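Local coordinates for ORF14 (Streptomyces clavuligerus, PDB 2WPX), which binds acetyl coenzyme A and is probably an acyltransferase of the tandem GCN5-related N-acetyltransferase type, acting in the clavulanic acid biosynthesis pathway, at residues A[158-163]-A[323-328]; A[263-268]-A[301-306]; A[42-47]-A[256-261]. One frame throughout, in Å; residues are numbered along the deposited sequence.

Contact 1 of 3, residues A[158-163]-A[323-328]; sequences HQWLDL and EPYDRW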
loop_
_atom_site.group_PDB
_atom_site.type_symbol
_atom_site.label_atom_id
_atom_site.label_comp_id
_atom_site.label_asym_id
_atom_site.label_seq_id
_atom_site.Cartn_x
_atom_site.Cartn_y
_atom_site.Cartn_z
ATOM N N HIS A 158 5.357 6.932 6.866
ATOM C CA HIS A 158 3.925 6.779 6.692
ATOM C C HIS A 158 3.223 7.924 7.375
ATOM O O HIS A 158 3.432 8.121 8.560
ATOM C CB HIS A 158 3.477 5.422 7.235
ATOM C CG HIS A 158 2.032 5.140 7.019
ATOM N ND1 HIS A 158 1.241 4.580 7.987
ATOM C CD2 HIS A 158 1.223 5.345 5.948
ATOM C CE1 HIS A 158 -0.001 4.455 7.540
ATOM N NE2 HIS A 158 -0.037 4.900 6.296
ATOM N N GLN A 159 2.428 8.707 6.648
ATOM C CA GLN A 159 1.994 9.991 7.196
ATOM C C GLN A 159 0.481 10.139 7.249
ATOM O O GLN A 159 -0.213 9.525 6.465
ATOM C CB GLN A 159 2.531 11.107 6.294
ATOM C CG GLN A 159 4.061 11.278 6.257
ATOM C CD GLN A 159 4.500 11.803 4.885
ATOM O OE1 GLN A 159 4.315 12.978 4.596
ATOM N NE2 GLN A 159 5.027 10.920 4.021
ATOM N N TRP A 160 -0.034 10.970 8.147
ATOM C CA TRP A 160 -1.465 11.180 8.223
ATOM C C TRP A 160 -1.812 12.648 8.154
ATOM O O TRP A 160 -1.125 13.492 8.703
ATOM C CB TRP A 160 -2.095 10.574 9.512
ATOM C CG TRP A 160 -2.204 9.040 9.475
ATOM C CD1 TRP A 160 -1.313 8.165 10.000
ATOM C CD2 TRP A 160 -3.231 8.244 8.852
ATOM N NE1 TRP A 160 -1.703 6.880 9.750
ATOM C CE2 TRP A 160 -2.889 6.893 9.063
ATOM C CE3 TRP A 160 -4.418 8.542 8.164
ATOM C CZ2 TRP A 160 -3.683 5.842 8.613
ATOM C CZ3 TRP A 160 -5.185 7.523 7.708
ATOM C CH2 TRP A 160 -4.836 6.173 7.957
ATOM N N LEU A 161 -2.877 12.930 7.422
ATOM C CA LEU A 161 -3.497 14.230 7.424
ATOM C C LEU A 161 -4.909 14.080 7.953
ATOM O O LEU A 161 -5.701 13.290 7.444
ATOM C CB LEU A 161 -3.548 14.783 6.018
ATOM C CG LEU A 161 -4.424 16.048 5.817
ATOM C CD1 LEU A 161 -3.925 17.272 6.627
ATOM C CD2 LEU A 161 -4.579 16.365 4.314
ATOM N N ASP A 162 -5.210 14.842 8.986
ATOM C CA ASP A 162 -6.502 14.860 9.570
ATOM C C ASP A 162 -7.100 16.233 9.327
ATOM O O ASP A 162 -6.762 17.219 9.993
ATOM C CB ASP A 162 -6.342 14.614 11.050
ATOM C CG ASP A 162 -7.621 14.696 11.811
ATOM O OD1 ASP A 162 -8.639 15.267 11.347
ATOM O OD2 ASP A 162 -7.588 14.188 12.939
ATOM N N LEU A 163 -8.021 16.273 8.383
ATOM C CA LEU A 163 -8.683 17.484 7.993
ATOM C C LEU A 163 -9.440 18.194 9.127
ATOM O O LEU A 163 -9.736 19.368 8.987
ATOM C CB LEU A 163 -9.625 17.199 6.829
ATOM C CG LEU A 163 -9.026 17.161 5.418
ATOM C CD1 LEU A 163 -7.725 16.472 5.424
ATOM C CD2 LEU A 163 -10.022 16.397 4.539
ATOM N N GLU A 323 1.399 14.586 8.719
ATOM C CA GLU A 323 2.310 14.367 9.848
ATOM C C GLU A 323 2.797 12.925 9.860
ATOM O O GLU A 323 2.010 11.979 9.765
ATOM C CB GLU A 323 1.658 14.744 11.186
ATOM C CG GLU A 323 1.228 16.188 11.238
ATOM C CD GLU A 323 0.490 16.575 12.541
ATOM O OE1 GLU A 323 -0.519 15.938 12.896
ATOM O OE2 GLU A 323 0.918 17.542 13.206
ATOM N N PRO A 324 4.117 12.760 9.928
ATOM C CA PRO A 324 4.712 11.423 9.987
ATOM C C PRO A 324 4.253 10.726 11.263
ATOM O O PRO A 324 4.367 11.270 12.348
ATOM C CB PRO A 324 6.222 11.701 10.008
ATOM C CG PRO A 324 6.350 13.106 9.475
ATOM C CD PRO A 324 5.120 13.836 9.922
ATOM N N TYR A 325 3.718 9.530 11.111
ATOM C CA TYR A 325 3.193 8.789 12.232
ATOM C C TYR A 325 3.996 7.516 12.582
ATOM O O TYR A 325 4.353 7.330 13.731
ATOM C CB TYR A 325 1.758 8.419 11.957
ATOM C CG TYR A 325 1.081 8.034 13.211
ATOM C CD1 TYR A 325 0.564 9.015 14.071
ATOM C CD2 TYR A 325 0.947 6.699 13.567
ATOM C CE1 TYR A 325 -0.061 8.673 15.244
ATOM C CE2 TYR A 325 0.305 6.345 14.737
ATOM C CZ TYR A 325 -0.190 7.338 15.572
ATOM O OH TYR A 325 -0.839 6.988 16.753
ATOM N N ASP A 326 4.265 6.642 11.603
ATOM C CA ASP A 326 5.077 5.456 11.839
ATOM C C ASP A 326 5.960 5.139 10.621
ATOM O O ASP A 326 5.874 5.812 9.577
ATOM C CB ASP A 326 4.212 4.279 12.256
ATOM C CG ASP A 326 3.127 4.002 11.253
ATOM O OD1 ASP A 326 2.049 3.488 11.629
ATOM O OD2 ASP A 326 3.325 4.328 10.064
ATOM N N ARG A 327 6.803 4.112 10.759
ATOM C CA ARG A 327 7.871 3.840 9.798
ATOM C C ARG A 327 7.671 2.451 9.168
ATOM O O ARG A 327 7.328 1.487 9.875
ATOM C CB ARG A 327 9.215 3.875 10.504
ATOM C CG ARG A 327 10.412 3.842 9.552
ATOM C CD ARG A 327 11.740 4.094 10.278
ATOM N NE ARG A 327 12.869 4.287 9.366
ATOM C CZ ARG A 327 14.031 3.636 9.448
ATOM N NH1 ARG A 327 14.239 2.741 10.411
ATOM N NH2 ARG A 327 15.001 3.882 8.575
ATOM N N TRP A 328 7.875 2.347 7.849
ATOM C CA TRP A 328 7.639 1.091 7.136
ATOM C C TRP A 328 8.976 0.490 6.749
ATOM O O TRP A 328 9.547 0.922 5.766
ATOM C CB TRP A 328 6.807 1.356 5.866
ATOM C CG TRP A 328 5.380 1.499 6.137
ATOM C CD1 TRP A 328 4.785 1.481 7.353
ATOM C CD2 TRP A 328 4.328 1.727 5.171
ATOM N NE1 TRP A 328 3.418 1.657 7.217
ATOM C CE2 TRP A 328 3.109 1.778 5.888
ATOM C CE3 TRP A 328 4.296 1.873 3.769
ATOM C CZ2 TRP A 328 1.842 1.980 5.240
ATOM C CZ3 TRP A 328 3.032 2.052 3.127
ATOM C CH2 TRP A 328 1.837 2.090 3.856
HETATM O O HOH W 1 -0.441 4.673 10.767
HETATM O O HOH W 2 -2.033 14.432 11.447
#
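His158 and Asp326 meet side by side at a classic beta bulge, where strands 158-162 and 323-328, paired antiparallel, slip by one residue so that Tyr325 and Asp326 both face His158. The backbone records the slip: His158 O takes a straight bond from Tyr325 N at 2.9 Å and a weak one from Asp326 N. Imidazole and carboxylate are nearly coplanar, 13° apart, and His158 ND1 donates in its own ring plane to the syn lone pair of Asp326 OD2 at 3.0 Å. A chi1 of 55° swings that carboxylate back toward the histidine. NE2 is hydrogen-bonded to Glu303 OE1, which makes histidine apt here: both ring nitrogens are used and the ring's rotation is fixed. Its flat face serves as well, for Trp328 forms an offset stack on it, planes 24° apart and centroids 4.4 Å apart, with CZ2 over the imidazole centre. Farther along, Trp160 turns its edge toward the face of Tyr325 in an offset edge-to-face pair, almost perpendicular, and both rings make cation-pi contacts with Arg37. A water joins the indole of Trp160 to the carboxylate of Asp326, accepting from Trp160 NE1 at 2.7 Å and donating to Asp326 OD1 at 2.9 Å.

Contact 2 of 3, residues A[263-268]-A[301-306]; sequences YALQGM and LVETAN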
loop_
_atom_site.group_PDB
_atom_site.type_symbol
_atom_site.label_atom_id
_atom_site.label_comp_id
_atom_site.label_asym_id
_atom_site.label_seq_id
_atom_site.Cartn_x
_atom_site.Cartn_y
_atom_site.Cartn_z
ATOM N N TYR A 263 -12.051 7.591 5.463
ATOM C CA TYR A 263 -10.637 7.355 5.209
ATOM C C TYR A 263 -10.325 7.357 3.714
ATOM O O TYR A 263 -11.132 6.968 2.912
ATOM C CB TYR A 263 -10.184 6.015 5.796
ATOM C CG TYR A 263 -10.127 5.956 7.297
ATOM C CD1 TYR A 263 -8.891 5.901 7.960
ATOM C CD2 TYR A 263 -11.301 5.948 8.066
ATOM C CE1 TYR A 263 -8.810 5.828 9.292
ATOM C CE2 TYR A 263 -11.224 5.858 9.451
ATOM C CZ TYR A 263 -9.967 5.806 10.032
ATOM O OH TYR A 263 -9.835 5.717 11.364
ATOM N N ALA A 264 -9.132 7.793 3.340
ATOM C CA ALA A 264 -8.762 7.731 1.935
ATOM C C ALA A 264 -7.258 7.604 1.837
ATOM O O ALA A 264 -6.525 7.826 2.804
ATOM C CB ALA A 264 -9.333 8.955 1.158
ATOM N N LEU A 265 -6.797 7.145 0.699
ATOM C CA LEU A 265 -5.352 6.901 0.540
ATOM C C LEU A 265 -4.806 7.832 -0.561
ATOM O O LEU A 265 -5.338 7.886 -1.649
ATOM C CB LEU A 265 -5.111 5.410 0.283
ATOM C CG LEU A 265 -3.748 4.744 0.112
ATOM C CD1 LEU A 265 -3.031 5.245 -1.129
ATOM C CD2 LEU A 265 -2.853 4.873 1.366
ATOM N N GLN A 266 -3.791 8.624 -0.238
ATOM C CA GLN A 266 -3.129 9.461 -1.239
ATOM C C GLN A 266 -2.007 8.694 -1.796
ATOM O O GLN A 266 -1.143 8.241 -1.058
ATOM C CB GLN A 266 -2.589 10.755 -0.630
ATOM C CG GLN A 266 -1.920 11.705 -1.651
ATOM C CD GLN A 266 -1.464 13.016 -1.014
ATOM O OE1 GLN A 266 -2.228 13.989 -0.994
ATOM N NE2 GLN A 266 -0.221 13.046 -0.468
ATOM N N GLY A 267 -2.001 8.524 -3.113
ATOM C CA GLY A 267 -0.928 7.752 -3.755
ATOM C C GLY A 267 0.199 8.657 -4.249
ATOM O O GLY A 267 0.278 9.835 -3.898
ATOM N N MET A 268 1.070 8.131 -5.087
ATOM C CA MET A 268 2.201 8.933 -5.516
ATOM C C MET A 268 1.860 10.205 -6.329
ATOM O O MET A 268 0.922 10.240 -7.121
ATOM C CB MET A 268 3.269 8.069 -6.201
ATOM C CG MET A 268 2.699 7.053 -7.226
ATOM S SD MET A 268 4.018 6.049 -8.001
ATOM C CE MET A 268 3.909 4.511 -7.050
ATOM N N LEU A 301 -9.734 11.716 7.000
ATOM C CA LEU A 301 -8.393 11.163 7.293
ATOM C C LEU A 301 -7.712 10.595 6.082
ATOM O O LEU A 301 -8.232 9.668 5.415
ATOM C CB LEU A 301 -8.439 10.097 8.401
ATOM C CG LEU A 301 -9.030 10.483 9.769
ATOM C CD1 LEU A 301 -9.356 9.206 10.617
ATOM C CD2 LEU A 301 -8.042 11.321 10.514
ATOM N N VAL A 302 -6.536 11.130 5.765
ATOM C CA VAL A 302 -5.894 10.778 4.524
ATOM C C VAL A 302 -4.508 10.283 4.850
ATOM O O VAL A 302 -3.776 10.895 5.620
ATOM C CB VAL A 302 -5.843 11.982 3.573
ATOM C CG1 VAL A 302 -5.185 11.586 2.238
ATOM C CG2 VAL A 302 -7.225 12.525 3.358
ATOM N N GLU A 303 -4.155 9.121 4.345
ATOM C CA GLU A 303 -2.831 8.605 4.608
ATOM C C GLU A 303 -2.003 8.590 3.311
ATOM O O GLU A 303 -2.555 8.538 2.181
ATOM C CB GLU A 303 -2.912 7.190 5.206
ATOM C CG GLU A 303 -3.206 6.117 4.178
ATOM C CD GLU A 303 -3.332 4.717 4.808
ATOM O OE1 GLU A 303 -2.303 4.132 5.184
ATOM O OE2 GLU A 303 -4.467 4.217 4.922
ATOM N N THR A 304 -0.684 8.624 3.483
ATOM C CA THR A 304 0.220 8.486 2.374
ATOM C C THR A 304 1.577 7.950 2.888
ATOM O O THR A 304 1.761 7.836 4.120
ATOM C CB THR A 304 0.419 9.872 1.674
ATOM O OG1 THR A 304 0.882 9.691 0.323
ATOM C CG2 THR A 304 1.381 10.769 2.490
ATOM N N ALA A 305 2.505 7.631 1.969
ATOM C CA ALA A 305 3.828 7.145 2.363
ATOM C C ALA A 305 4.862 7.507 1.334
ATOM O O ALA A 305 4.659 7.288 0.142
ATOM C CB ALA A 305 3.837 5.591 2.539
ATOM N N ASN A 306 5.985 8.017 1.821
ATOM C CA ASN A 306 7.155 8.313 1.003
ATOM C C ASN A 306 8.353 7.550 1.466
ATOM O O ASN A 306 8.536 7.330 2.670
ATOM C CB ASN A 306 7.497 9.771 1.143
ATOM C CG ASN A 306 6.455 10.612 0.582
ATOM O OD1 ASN A 306 5.731 11.311 1.296
ATOM N ND2 ASN A 306 6.320 10.545 -0.740
HETATM O O HOH W 3 -6.797 5.484 4.665
HETATM O O HOH W 4 0.793 6.633 -0.566
#
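A chi1 of -158° places Thr304 OG1 opposite its own backbone N, from where the hydroxyl reaches across to Gln266 O; at the other end, Tyr263 (chi1 -70°) and Leu301 (chi1 -57°) both set CG opposite their carbonyl carbons; with the residues paired in register, the two side chains run side by side in the same direction. These pairs sit on adjacent parallel strands, the first and last elements of the beta-alpha-beta unit formed by strand 263-271, helix 280-295 and strand 301-307, part of the GNAT fold in the second half of the chain. Three backbone bonds join the strands: Ala264 N gives to Leu301 O at 2.9 Å, Glu303 N to Ala264 O at 3.1 Å, and Gln266 N to Glu303 O at 2.7 Å. Leu301 is long enough to bring CD1 over one face of the Tyr263 ring, 3.5 Å from CZ, a CH-pi contact that gives the partly exposed aromatic an apolar neighbour. On the other face of the strands the small Ala264 lies beside the branched Val302, both buried. Glu303 extends one carboxylate oxygen, OE1, to His158, while OE2 receives a water at 2.7 Å that also donates to Ala264 O, so this carbonyl is gripped by a strand N-H and a water. Beyond Glu303 the regular pairing gives way, consistent with the splaying of the corresponding strands in GNAT proteins, and a side chain takes over: Thr304 is suited here because its hydroxyl donates at 2.8 Å to Gln266 O, arriving from above the carbonyl plane. The same Gln266 O accepts from a second water, 2.6 Å away, which in turn accepts from Ala305 N.

Contact 3 of 3, residues A[42-47]-A[256-261]; sequences CNVDMV and KTTGNP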
loop_
_atom_site.group_PDB
_atom_site.type_symbol
_atom_site.label_atom_id
_atom_site.label_comp_id
_atom_site.label_asym_id
_atom_site.label_seq_id
_atom_site.Cartn_x
_atom_site.Cartn_y
_atom_site.Cartn_z
ATOM N N CYS A 42 -11.634 -3.104 5.069
ATOM C CA CYS A 42 -12.882 -3.145 4.305
ATOM C C CYS A 42 -13.046 -4.567 3.728
ATOM O O CYS A 42 -12.209 -5.059 2.957
ATOM C CB CYS A 42 -12.807 -2.106 3.177
ATOM S SG CYS A 42 -14.003 -2.291 1.899
ATOM N N ASN A 43 -14.131 -5.210 4.107
ATOM C CA ASN A 43 -14.444 -6.567 3.656
ATOM C C ASN A 43 -14.576 -6.751 2.168
ATOM O O ASN A 43 -14.168 -7.776 1.637
ATOM C CB ASN A 43 -15.677 -7.073 4.406
ATOM C CG ASN A 43 -15.361 -7.288 5.877
ATOM O OD1 ASN A 43 -14.218 -7.225 6.246
ATOM N ND2 ASN A 43 -16.352 -7.528 6.701
ATOM N N VAL A 44 -15.157 -5.764 1.498
ATOM C CA VAL A 44 -15.138 -5.743 0.039
ATOM C C VAL A 44 -13.712 -5.775 -0.499
ATOM O O VAL A 44 -13.341 -6.660 -1.287
ATOM C CB VAL A 44 -15.938 -4.527 -0.478
ATOM C CG1 VAL A 44 -15.917 -4.431 -2.078
ATOM C CG2 VAL A 44 -17.409 -4.640 0.089
ATOM N N ASP A 45 -12.899 -4.813 -0.049
ATOM C CA ASP A 45 -11.471 -4.792 -0.393
ATOM C C ASP A 45 -10.804 -6.139 -0.104
ATOM O O ASP A 45 -10.143 -6.740 -0.976
ATOM C CB ASP A 45 -10.819 -3.660 0.387
ATOM C CG ASP A 45 -9.359 -3.485 0.088
ATOM O OD1 ASP A 45 -8.654 -2.985 0.989
ATOM O OD2 ASP A 45 -8.909 -3.803 -1.039
ATOM N N MET A 46 -10.971 -6.643 1.121
ATOM C CA MET A 46 -10.237 -7.857 1.502
ATOM C C MET A 46 -10.618 -9.091 0.686
ATOM O O MET A 46 -9.749 -9.824 0.223
ATOM C CB MET A 46 -10.361 -8.174 2.990
ATOM C CG MET A 46 -9.683 -7.178 3.918
ATOM S SD MET A 46 -7.988 -6.606 3.580
ATOM C CE MET A 46 -7.177 -8.074 3.267
ATOM N N VAL A 47 -11.920 -9.308 0.546
ATOM C CA VAL A 47 -12.394 -10.474 -0.129
ATOM C C VAL A 47 -12.021 -10.367 -1.589
ATOM O O VAL A 47 -11.657 -11.361 -2.207
ATOM C CB VAL A 47 -13.931 -10.693 0.046
ATOM C CG1 VAL A 47 -14.407 -11.870 -0.890
ATOM C CG2 VAL A 47 -14.278 -10.943 1.541
ATOM N N LYS A 256 -9.889 5.210 -2.859
ATOM C CA LYS A 256 -10.899 5.241 -1.779
ATOM C C LYS A 256 -11.582 3.882 -1.784
ATOM O O LYS A 256 -12.038 3.459 -2.827
ATOM C CB LYS A 256 -11.938 6.311 -2.090
ATOM C CG LYS A 256 -13.200 6.249 -1.251
ATOM C CD LYS A 256 -12.974 7.148 -0.003
ATOM C CE LYS A 256 -13.751 6.659 1.253
ATOM N NZ LYS A 256 -13.442 5.204 1.582
ATOM N N THR A 257 -11.632 3.200 -0.633
ATOM C CA THR A 257 -12.350 1.901 -0.488
ATOM C C THR A 257 -13.890 2.061 -0.396
ATOM O O THR A 257 -14.422 3.156 -0.141
ATOM C CB THR A 257 -11.806 1.028 0.672
ATOM O OG1 THR A 257 -11.888 1.760 1.890
ATOM C CG2 THR A 257 -10.357 0.638 0.499
ATOM N N THR A 258 -14.614 0.982 -0.680
ATOM C CA THR A 258 -16.042 0.989 -0.476
ATOM C C THR A 258 -16.338 1.338 0.986
ATOM O O THR A 258 -17.130 2.212 1.273
ATOM C CB THR A 258 -16.707 -0.359 -0.887
ATOM O OG1 THR A 258 -16.605 -0.538 -2.294
ATOM C CG2 THR A 258 -18.218 -0.373 -0.545
ATOM N N GLY A 259 -15.686 0.662 1.907
ATOM C CA GLY A 259 -15.915 0.880 3.341
ATOM C C GLY A 259 -15.139 2.094 3.854
ATOM O O GLY A 259 -14.218 2.596 3.176
ATOM N N ASN A 260 -15.495 2.540 5.067
ATOM C CA ASN A 260 -14.749 3.578 5.771
ATOM C C ASN A 260 -14.863 4.918 5.074
ATOM O O ASN A 260 -13.880 5.391 4.527
ATOM C CB ASN A 260 -13.250 3.195 5.835
ATOM C CG ASN A 260 -13.027 1.879 6.526
ATOM O OD1 ASN A 260 -12.178 1.081 6.118
ATOM N ND2 ASN A 260 -13.783 1.639 7.605
ATOM N N PRO A 261 -16.052 5.537 5.096
ATOM C CA PRO A 261 -16.285 6.808 4.398
ATOM C C PRO A 261 -15.338 7.933 4.802
ATOM O O PRO A 261 -15.196 8.914 4.065
ATOM C CB PRO A 261 -17.715 7.194 4.818
ATOM C CG PRO A 261 -18.371 5.846 5.294
ATOM C CD PRO A 261 -17.243 5.036 5.838
#
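Cys42 points its side chain at the loop formed by residues 257-260, and each of its atoms has a task. CB lies 4.1 Å from Thr257 CB, in van der Waals contact. One bond farther, chi1 of 164° carries SG to Gly259, whose N-H makes a weak hydrogen bond to the sulfur at 3.4 Å; lacking a side chain, the glycine lets the bulky sulfur close in on its backbone. SG accepts a second N-H, from Asp45 N, also at 3.4 Å but almost perfectly straight, at 176°. That bond makes Cys42 the N-cap of helix 43-51, so one sulfur closes the start of a helix of the N-terminal GNAT family region and meets a loop of the C-terminal one, between strands 247-256 and 263-271. Beside it, Val44 CG1 lies 4.0 Å from Thr258 OG1, a hydroxyl engaged with Gly232 O, and the CG2 methyl of Thr257 comes within 4.0 Å of Asp45 OD1, on a carboxylate that forms salt bridges with Arg231 and Arg233. The loop is braced from within. Thr257 OG1 donates to Gly259 O at 2.8 Å, and Lys256, long and flexible enough to curl back, gives NZ to Thr257 O at 2.9 Å and to Asn260 O at 3.0 Å.

In the fold
Contacts 1 and 2 belong to neighbouring strands: 149-162 lies between 323-334 and 301-307, and the centres of the two contacts are 9 Å apart. Gln159 N bonds to Thr304 O at 2.8 Å, and Trp160 CZ3 packs on Glu303 CB at 3.4 Å. Strand 323-334, from the end of the chain, lies between strands 120-127 and 149-162 of the N-terminal half, which links the two halves of the chain. Contact 3 joins them a second time, its centre 15 Å from that of contact 2 and 20 Å from that of contact 1; Lys256 CE packs 3.1 Å from Tyr263 O. All three lie away from the acetyl-CoA-binding residues, though the Trp328 side chain of contact 1 is about 10 Å from the bound acetyl-CoA.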